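Local coordinates for protein Uly1 (Catenovulum maritimum, PDB 7DRQ) that is an ulvan lyase of polysaccharide lyase family 24, a calcium-containing enzyme that cleaves the algal polysaccharide ulvan, at residues I2-E7 and Y473-N478; P419-A424 and R433-P438. One frame throughout, in Å; residues are numbered along the deposited sequence.

Interaction 1: I2-E7 and Y473-N478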
ATOM      1  N   ILE A   2     -13.983  12.152  19.775  1.00 22.21           N
ATOM      2  CA  ILE A   2     -13.600  12.112  18.372  1.00 18.63           C
ATOM      3  C   ILE A   2     -14.702  12.760  17.546  1.00 21.38           C
ATOM      4  O   ILE A   2     -15.887  12.450  17.722  1.00 21.60           O
ATOM      5  CB  ILE A   2     -13.343  10.659  17.948  1.00 17.42           C
ATOM      6  CG1 ILE A   2     -12.086  10.132  18.652  1.00 18.27           C
ATOM      7  CG2 ILE A   2     -13.240  10.554  16.443  1.00 17.83           C
ATOM      8  CD1 ILE A   2     -11.760   8.710  18.298  1.00 18.47           C
ATOM      9  N   LYS A   3     -14.322  13.665  16.642  1.00 19.16           N
ATOM     10  CA  LYS A   3     -15.291  14.530  15.976  1.00 22.46           C
ATOM     11  C   LYS A   3     -15.003  14.607  14.485  1.00 17.73           C
ATOM     12  O   LYS A   3     -13.858  14.834  14.082  1.00 17.51           O
ATOM     13  CB  LYS A   3     -15.254  15.939  16.590  1.00 23.92           C
ATOM     14  CG  LYS A   3     -16.397  16.856  16.195  1.00 34.59           C
ATOM     15  CD  LYS A   3     -16.209  18.246  16.816  1.00 39.08           C
ATOM     16  CE  LYS A   3     -15.687  19.258  15.799  1.00 41.51           C
ATOM     17  NZ  LYS A   3     -14.775  20.275  16.416  1.00 40.81           N
ATOM     18  N   LEU A   4     -16.046  14.427  13.674  1.00 16.06           N
ATOM     19  CA  LEU A   4     -15.947  14.714  12.247  1.00 14.68           C
ATOM     20  C   LEU A   4     -15.842  16.223  12.049  1.00 19.14           C
ATOM     21  O   LEU A   4     -16.726  16.972  12.483  1.00 18.08           O
ATOM     22  CB  LEU A   4     -17.165  14.156  11.510  1.00 15.66           C
ATOM     23  CG  LEU A   4     -17.263  14.430  10.000  1.00 18.30           C
ATOM     24  CD1 LEU A   4     -16.042  13.866   9.247  1.00 16.88           C
ATOM     25  CD2 LEU A   4     -18.542  13.847   9.424  1.00 16.07           C
ATOM     26  N   GLU A   5     -14.773  16.672  11.389  1.00 14.26           N
ATOM     27  CA  GLU A   5     -14.538  18.098  11.176  1.00 18.13           C
ATOM     28  C   GLU A   5     -14.867  18.570   9.767  1.00 22.49           C
ATOM     29  O   GLU A   5     -15.356  19.691   9.599  1.00 20.06           O
ATOM     30  CB  GLU A   5     -13.083  18.456  11.478  1.00 15.16           C
ATOM     31  CG  GLU A   5     -12.695  18.233  12.926  1.00 22.65           C
ATOM     32  CD  GLU A   5     -11.353  18.836  13.264  1.00 21.93           C
ATOM     33  OE1 GLU A   5     -10.497  18.937  12.357  1.00 21.71           O
ATOM     34  OE2 GLU A   5     -11.157  19.205  14.439  1.00 27.07           O
ATOM     35  N   HIS A   6     -14.586  17.760   8.747  1.00 17.53           N
ATOM     36  CA  HIS A   6     -14.773  18.174   7.363  1.00 18.21           C
ATOM     37  C   HIS A   6     -15.197  16.983   6.519  1.00 19.13           C
ATOM     38  O   HIS A   6     -14.758  15.855   6.756  1.00 16.16           O
ATOM     39  CB  HIS A   6     -13.493  18.793   6.788  1.00 16.86           C
ATOM     40  CG  HIS A   6     -13.031  20.011   7.526  1.00 22.92           C
ATOM     41  ND1 HIS A   6     -12.005  19.984   8.447  1.00 20.53           N
ATOM     42  CD2 HIS A   6     -13.467  21.293   7.489  1.00 21.72           C
ATOM     43  CE1 HIS A   6     -11.828  21.198   8.943  1.00 18.88           C
ATOM     44  NE2 HIS A   6     -12.706  22.009   8.382  1.00 24.13           N
ATOM     45  N   GLU A   7     -16.044  17.244   5.525  1.00 15.62           N
ATOM     46  CA  GLU A   7     -16.450  16.232   4.556  1.00 15.22           C
ATOM     47  C   GLU A   7     -16.453  16.891   3.184  1.00 20.21           C
ATOM     48  O   GLU A   7     -17.175  17.868   2.972  1.00 20.29           O
ATOM     49  CB  GLU A   7     -17.824  15.662   4.904  1.00 18.91           C
ATOM     50  CG  GLU A   7     -18.284  14.585   3.961  1.00 24.63           C
ATOM     51  CD  GLU A   7     -19.251  13.634   4.619  1.00 30.52           C
ATOM     52  OE1 GLU A   7     -19.315  12.480   4.169  1.00 21.49           O
ATOM     53  OE2 GLU A   7     -19.952  14.050   5.582  1.00 35.57           O
ATOM     54  N   TYR A 473     -15.093  10.705  -1.535  1.00 11.10           N
ATOM     55  CA  TYR A 473     -15.116  11.759  -0.544  1.00 10.65           C
ATOM     56  C   TYR A 473     -13.852  11.685   0.292  1.00 10.52           C
ATOM     57  O   TYR A 473     -13.235  10.627   0.426  1.00 12.86           O
ATOM     58  CB  TYR A 473     -16.319  11.630   0.395  1.00 11.60           C
ATOM     59  CG  TYR A 473     -17.585  12.153  -0.222  1.00 12.00           C
ATOM     60  CD1 TYR A 473     -18.365  11.347  -1.028  1.00 16.46           C
ATOM     61  CD2 TYR A 473     -17.980  13.467  -0.018  1.00 14.60           C
ATOM     62  CE1 TYR A 473     -19.526  11.832  -1.611  1.00 15.83           C
ATOM     63  CE2 TYR A 473     -19.133  13.959  -0.594  1.00 16.56           C
ATOM     64  CZ  TYR A 473     -19.897  13.139  -1.388  1.00 17.89           C
ATOM     65  OH  TYR A 473     -21.053  13.633  -1.964  1.00 21.97           O
ATOM     66  N   LEU A 474     -13.505  12.822   0.880  1.00 13.37           N
ATOM     67  CA  LEU A 474     -12.511  12.899   1.936  1.00 12.09           C
ATOM     68  C   LEU A 474     -13.193  13.323   3.227  1.00 12.63           C
ATOM     69  O   LEU A 474     -13.894  14.344   3.253  1.00 13.18           O
ATOM     70  CB  LEU A 474     -11.415  13.907   1.589  1.00 11.28           C
ATOM     71  CG  LEU A 474     -10.510  14.325   2.760  1.00 13.24           C
ATOM     72  CD1 LEU A 474      -9.690  13.133   3.272  1.00 14.57           C
ATOM     73  CD2 LEU A 474      -9.577  15.486   2.354  1.00 11.79           C
ATOM     74  N   GLN A 475     -12.979  12.562   4.297  1.00 11.74           N
ATOM     75  CA  GLN A 475     -13.408  12.980   5.626  1.00 11.47           C
ATOM     76  C   GLN A 475     -12.191  13.268   6.494  1.00 13.51           C
ATOM     77  O   GLN A 475     -11.185  12.552   6.432  1.00 13.88           O
ATOM     78  CB  GLN A 475     -14.291  11.929   6.301  1.00 13.60           C
ATOM     79  CG  GLN A 475     -15.679  11.807   5.670  1.00 12.49           C
ATOM     80  CD  GLN A 475     -16.620  10.954   6.492  1.00 15.06           C
ATOM     81  OE1 GLN A 475     -16.223  10.346   7.490  1.00 14.40           O
ATOM     82  NE2 GLN A 475     -17.881  10.896   6.068  1.00 14.35           N
ATOM     83  N   ILE A 476     -12.274  14.338   7.280  1.00 12.25           N
ATOM     84  CA  ILE A 476     -11.214  14.706   8.216  1.00 15.45           C
ATOM     85  C   ILE A 476     -11.816  14.607   9.611  1.00 18.18           C
ATOM     86  O   ILE A 476     -12.752  15.345   9.954  1.00 15.01           O
ATOM     87  CB  ILE A 476     -10.637  16.096   7.933  1.00 14.57           C
ATOM     88  CG1 ILE A 476     -10.149  16.171   6.482  1.00 13.78           C
ATOM     89  CG2 ILE A 476      -9.468  16.395   8.870  1.00 16.06           C
ATOM     90  CD1 ILE A 476      -9.703  17.570   6.057  1.00 16.61           C
ATOM     91  N   ILE A 477     -11.303  13.668  10.398  1.00 12.98           N
ATOM     92  CA  ILE A 477     -11.871  13.311  11.687  1.00 14.81           C
ATOM     93  C   ILE A 477     -10.798  13.553  12.739  1.00 16.91           C
ATOM     94  O   ILE A 477      -9.687  13.019  12.639  1.00 16.43           O
ATOM     95  CB  ILE A 477     -12.366  11.855  11.707  1.00 12.74           C
ATOM     96  CG1 ILE A 477     -13.569  11.669  10.762  1.00 13.63           C
ATOM     97  CG2 ILE A 477     -12.740  11.442  13.116  1.00 15.66           C
ATOM     98  CD1 ILE A 477     -13.863  10.189  10.420  1.00 14.43           C
ATOM     99  N   ASN A 478     -11.121  14.385  13.722  1.00 14.63           N
ATOM    100  CA  ASN A 478     -10.186  14.713  14.789  1.00 17.56           C
ATOM    101  C   ASN A 478     -10.161  13.579  15.803  1.00 16.91           C
ATOM    102  O   ASN A 478     -11.194  13.242  16.391  1.00 17.58           O
ATOM    103  CB  ASN A 478     -10.600  16.027  15.456  1.00 16.53           C
ATOM    104  CG  ASN A 478      -9.493  16.630  16.278  1.00 21.49           C
ATOM    105  OD1 ASN A 478      -8.812  15.931  17.025  1.00 24.60           O
ATOM    106  ND2 ASN A 478      -9.297  17.939  16.146  1.00 24.27           N
TER
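Glu-5 and Asn-478 meet through their side chains, the amide ND2 of Asn-478 reaching Glu-5 OE2 at 2.8 Å. The bond is nearly straight and lies in the amide plane, but the carboxylate is turned so that ND2 comes in from above its plane. On the other face of the sheet Gln-475 and Glu-7 run side by side. There NE2 of Gln-475 donates to Glu-7 OE1 over 2.9 Å, again from above a carboxylate that stands almost perpendicular to the amide (89°). With CG of Glu-7 opposite its own backbone N (chi1 -178°), the extended chain lies beside that of Gln-475. Next to this pair Leu-4 CD1 rests 3.6 Å from Ile-477 CG1; farther toward the N terminus the CG2 methyls of Ile-2 and Ile-477 are pressed together at 3.5 Å.

Behind these side chains is an antiparallel strand pair with a classic bulge: Glu-5 and His-6 both face Ile-476, whose O accepts from Glu-5 N at 2.8 Å and from His-6 N at 3.3 Å. This is the Velcro closure of a beta-propeller, in which the N-terminal strand 3-15 becomes the outermost strand of the last blade, alongside 469-478. Ile-476 N returns a bond to His-6 O, while Lys-3 and Asn-478 exchange two backbone bonds at the far end.

Further out, Lys-455 NZ forms a salt bridge with Glu-5 OE1, so the carboxylate is held through both oxygens. Asn-478 OD1 accepts from Asp-480 N, which helps fix the amide's rotation and directs ND2 at Glu-5.

Interaction 2: P419-A424 and R433-P438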
ATOM      1  N   PRO A 419     -18.534   5.141   8.792  1.00 13.00           N
ATOM      2  CA  PRO A 419     -17.228   5.031   9.455  1.00 12.54           C
ATOM      3  C   PRO A 419     -17.367   4.863  10.964  1.00 14.67           C
ATOM      4  O   PRO A 419     -18.191   5.511  11.612  1.00 14.16           O
ATOM      5  CB  PRO A 419     -16.542   6.354   9.096  1.00 13.16           C
ATOM      6  CG  PRO A 419     -17.163   6.748   7.799  1.00 12.83           C
ATOM      7  CD  PRO A 419     -18.617   6.330   7.925  1.00 10.30           C
ATOM      8  N   PHE A 420     -16.546   3.976  11.523  1.00 13.78           N
ATOM      9  CA  PHE A 420     -16.424   3.847  12.963  1.00 13.57           C
ATOM     10  C   PHE A 420     -14.947   3.848  13.323  1.00 11.88           C
ATOM     11  O   PHE A 420     -14.096   3.513  12.498  1.00 10.29           O
ATOM     12  CB  PHE A 420     -17.077   2.567  13.498  1.00 14.05           C
ATOM     13  CG  PHE A 420     -16.379   1.301  13.084  1.00 14.63           C
ATOM     14  CD1 PHE A 420     -15.341   0.774  13.852  1.00 14.94           C
ATOM     15  CD2 PHE A 420     -16.762   0.623  11.938  1.00 14.23           C
ATOM     16  CE1 PHE A 420     -14.704  -0.389  13.473  1.00 15.22           C
ATOM     17  CE2 PHE A 420     -16.123  -0.550  11.556  1.00 16.98           C
ATOM     18  CZ  PHE A 420     -15.095  -1.055  12.325  1.00 19.03           C
ATOM     19  N   VAL A 421     -14.668   4.200  14.576  1.00 11.34           N
ATOM     20  CA  VAL A 421     -13.328   4.120  15.153  1.00 11.71           C
ATOM     21  C   VAL A 421     -13.419   3.369  16.471  1.00 15.13           C
ATOM     22  O   VAL A 421     -14.212   3.734  17.344  1.00 14.19           O
ATOM     23  CB  VAL A 421     -12.705   5.505  15.389  1.00 10.87           C
ATOM     24  CG1 VAL A 421     -11.312   5.347  16.018  1.00 12.73           C
ATOM     25  CG2 VAL A 421     -12.642   6.313  14.094  1.00 13.62           C
ATOM     26  N   GLU A 422     -12.613   2.325  16.618  1.00 10.37           N
ATOM     27  CA  GLU A 422     -12.431   1.639  17.890  1.00 14.49           C
ATOM     28  C   GLU A 422     -11.031   1.941  18.387  1.00 14.23           C
ATOM     29  O   GLU A 422     -10.095   2.027  17.590  1.00 14.21           O
ATOM     30  CB  GLU A 422     -12.618   0.136  17.740  1.00 14.37           C
ATOM     31  CG  GLU A 422     -13.905  -0.211  17.024  1.00 23.01           C
ATOM     32  CD  GLU A 422     -14.868  -0.973  17.887  1.00 29.93           C
ATOM     33  OE1 GLU A 422     -15.974  -1.274  17.387  1.00 28.85           O
ATOM     34  OE2 GLU A 422     -14.521  -1.281  19.058  1.00 30.19           O
ATOM     35  N   GLN A 423     -10.884   2.117  19.694  1.00 11.21           N
ATOM     36  CA  GLN A 423      -9.607   2.572  20.230  1.00 12.79           C
ATOM     37  C   GLN A 423      -9.219   1.723  21.426  1.00 15.39           C
ATOM     38  O   GLN A 423     -10.076   1.323  22.216  1.00 14.16           O
ATOM     39  CB  GLN A 423      -9.700   4.061  20.607  1.00 14.23           C
ATOM     40  CG  GLN A 423      -8.917   4.506  21.808  1.00 20.69           C
ATOM     41  CD  GLN A 423      -9.302   5.920  22.223  1.00 22.33           C
ATOM     42  OE1 GLN A 423      -9.662   6.746  21.380  1.00 23.74           O
ATOM     43  NE2 GLN A 423      -9.246   6.197  23.518  1.00 22.63           N
ATOM     44  N   ALA A 424      -7.925   1.435  21.541  1.00 13.57           N
ATOM     45  CA  ALA A 424      -7.374   0.704  22.676  1.00 11.84           C
ATOM     46  C   ALA A 424      -6.076   1.372  23.093  1.00 15.37           C
ATOM     47  O   ALA A 424      -5.337   1.887  22.252  1.00 13.07           O
ATOM     48  CB  ALA A 424      -7.103  -0.772  22.338  1.00 13.45           C
ATOM     49  N   ARG A 433     -15.592   1.281  21.224  1.00 14.70           N
ATOM     50  CA  ARG A 433     -15.994   2.138  20.121  1.00 15.30           C
ATOM     51  C   ARG A 433     -16.072   3.588  20.588  1.00 19.37           C
ATOM     52  O   ARG A 433     -16.766   3.909  21.558  1.00 19.44           O
ATOM     53  CB  ARG A 433     -17.334   1.713  19.526  1.00 17.35           C
ATOM     54  CG  ARG A 433     -17.628   2.522  18.267  1.00 20.49           C
ATOM     55  CD  ARG A 433     -18.613   1.852  17.352  1.00 22.28           C
ATOM     56  NE  ARG A 433     -18.081   0.636  16.756  1.00 21.87           N
ATOM     57  CZ  ARG A 433     -18.717  -0.053  15.817  1.00 21.84           C
ATOM     58  NH1 ARG A 433     -19.898   0.367  15.377  1.00 28.71           N
ATOM     59  NH2 ARG A 433     -18.184  -1.154  15.320  1.00 21.22           N
ATOM     60  N   VAL A 434     -15.361   4.469  19.889  1.00 13.73           N
ATOM     61  CA  VAL A 434     -15.262   5.870  20.270  1.00 13.24           C
ATOM     62  C   VAL A 434     -15.753   6.809  19.181  1.00 14.30           C
ATOM     63  O   VAL A 434     -15.785   8.027  19.394  1.00 14.09           O
ATOM     64  CB  VAL A 434     -13.820   6.227  20.685  1.00 16.00           C
ATOM     65  CG1 VAL A 434     -13.481   5.594  22.036  1.00 17.68           C
ATOM     66  CG2 VAL A 434     -12.845   5.714  19.648  1.00 18.77           C
ATOM     67  N   TYR A 435     -16.128   6.283  18.017  1.00 14.29           N
ATOM     68  CA  TYR A 435     -16.738   7.087  16.967  1.00 16.10           C
ATOM     69  C   TYR A 435     -17.596   6.185  16.098  1.00 16.25           C
ATOM     70  O   TYR A 435     -17.183   5.080  15.741  1.00 13.28           O
ATOM     71  CB  TYR A 435     -15.685   7.791  16.103  1.00 16.27           C
ATOM     72  CG  TYR A 435     -16.285   8.594  14.973  1.00 11.39           C
ATOM     73  CD1 TYR A 435     -16.711   9.900  15.181  1.00 17.05           C
ATOM     74  CD2 TYR A 435     -16.434   8.045  13.703  1.00 12.28           C
ATOM     75  CE1 TYR A 435     -17.258  10.645  14.156  1.00 17.48           C
ATOM     76  CE2 TYR A 435     -16.991   8.783  12.664  1.00 12.02           C
ATOM     77  CZ  TYR A 435     -17.399  10.088  12.905  1.00 17.15           C
ATOM     78  OH  TYR A 435     -17.957  10.841  11.896  1.00 17.04           O
ATOM     79  N   TYR A 436     -18.796   6.658  15.766  1.00 16.23           N
ATOM     80  CA  TYR A 436     -19.624   5.975  14.779  1.00 13.83           C
ATOM     81  C   TYR A 436     -20.519   7.023  14.145  1.00 19.77           C
ATOM     82  O   TYR A 436     -21.299   7.672  14.852  1.00 18.73           O
ATOM     83  CB  TYR A 436     -20.451   4.852  15.414  1.00 15.73           C
ATOM     84  CG  TYR A 436     -21.153   3.952  14.410  1.00 19.01           C
ATOM     85  CD1 TYR A 436     -20.596   3.691  13.160  1.00 17.13           C
ATOM     86  CD2 TYR A 436     -22.375   3.358  14.717  1.00 19.97           C
ATOM     87  CE1 TYR A 436     -21.238   2.868  12.243  1.00 16.90           C
ATOM     88  CE2 TYR A 436     -23.025   2.533  13.808  1.00 24.00           C
ATOM     89  CZ  TYR A 436     -22.454   2.291  12.572  1.00 21.02           C
ATOM     90  OH  TYR A 436     -23.114   1.473  11.677  1.00 19.09           O
ATOM     91  N   ALA A 437     -20.378   7.207  12.833  1.00 13.98           N
ATOM     92  CA  ALA A 437     -21.180   8.197  12.133  1.00 15.12           C
ATOM     93  C   ALA A 437     -22.660   7.869  12.322  1.00 16.83           C
ATOM     94  O   ALA A 437     -23.037   6.697  12.384  1.00 18.99           O
ATOM     95  CB  ALA A 437     -20.835   8.223  10.646  1.00 14.32           C
ATOM     96  N   PRO A 438     -23.514   8.885  12.409  1.00 18.10           N
ATOM     97  CA  PRO A 438     -24.908   8.663  12.799  1.00 22.99           C
ATOM     98  C   PRO A 438     -25.783   8.167  11.665  1.00 23.66           C
ATOM     99  O   PRO A 438     -25.484   8.320  10.479  1.00 18.29           O
ATOM    100  CB  PRO A 438     -25.361  10.056  13.250  1.00 21.77           C
ATOM    101  CG  PRO A 438     -24.565  10.979  12.382  1.00 22.14           C
ATOM    102  CD  PRO A 438     -23.198  10.318  12.261  1.00 21.77           C
TER
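Glu-422 and Arg-433 form the salt bridge of this contact. Arg-433 grips side-on, NE at 2.9 Å and NH2 at 3.0 Å both ending on the same oxygen, Glu-422 OE1. That oxygen lies close to the guanidinium plane, whereas the carboxylate as a whole stands nearly upright to it (87°). A bend at chi3 (-67°) turns the guanidinium across toward strand 418-425, over the Phe-420 ring. Its NH1 has a second carboxylate, Glu-415 OE2 on strand 408-415.

Stacking uses the flat side of the same group. The guanidinium lies on one face of the Phe-420 ring, planes 15° apart, with CZ 4.3 Å from the ring centroid: an off-centre cation-pi contact in which NH2 sits above the ring's rim. NH1 meanwhile stands over the middle of the Tyr-436 ring, whose OH is hydrogen-bonded to Glu-415 O. A leucine in place of Arg-433 would probably leave Glu-422 and Glu-415 without this positive partner and the Phe-420 face without its flat cover.

On the opposite face Val-421 CB meets Tyr-435 CB at 3.8 Å; elsewhere along the pair Pro-419 CD approaches Ala-437 CB, and Val-434 CG2 lodges beside Gln-423 CB, 3.7 Å away.

Backbone hydrogen bonds join Val-421 N to Tyr-435 O and Ala-437 N to Pro-419 O. Val-421 O takes two donors, Val-434 N at 2.9 Å and the longer Tyr-435 N at 3.3 Å. Two residues thus face one, the mark of a classic beta bulge, here set in the antiparallel hairpin that forms the two outer strands, 418-425 and 432-436, of a four-stranded propeller blade.

Starting from the N terminus, residues 2-7 are paired only when almost the whole chain has passed, by 473-478, so interaction 1 closes a loop that spans the propeller and joins the two ends of the chain. Interaction 2 closes only a short hairpin, and it falls wholly within that long excursion; the two are nested and do not cross. They belong to neighbouring blades, with centres about 12 Å apart, and they touch directly: Leu-4 CB lies 3.4 Å from Tyr-435 OH, and Ile-2 CD1 packs on Val-434 CG2. Gln-475 also meets Pro-419, so both strands of the closure abut the blade before it, on its outer hairpin.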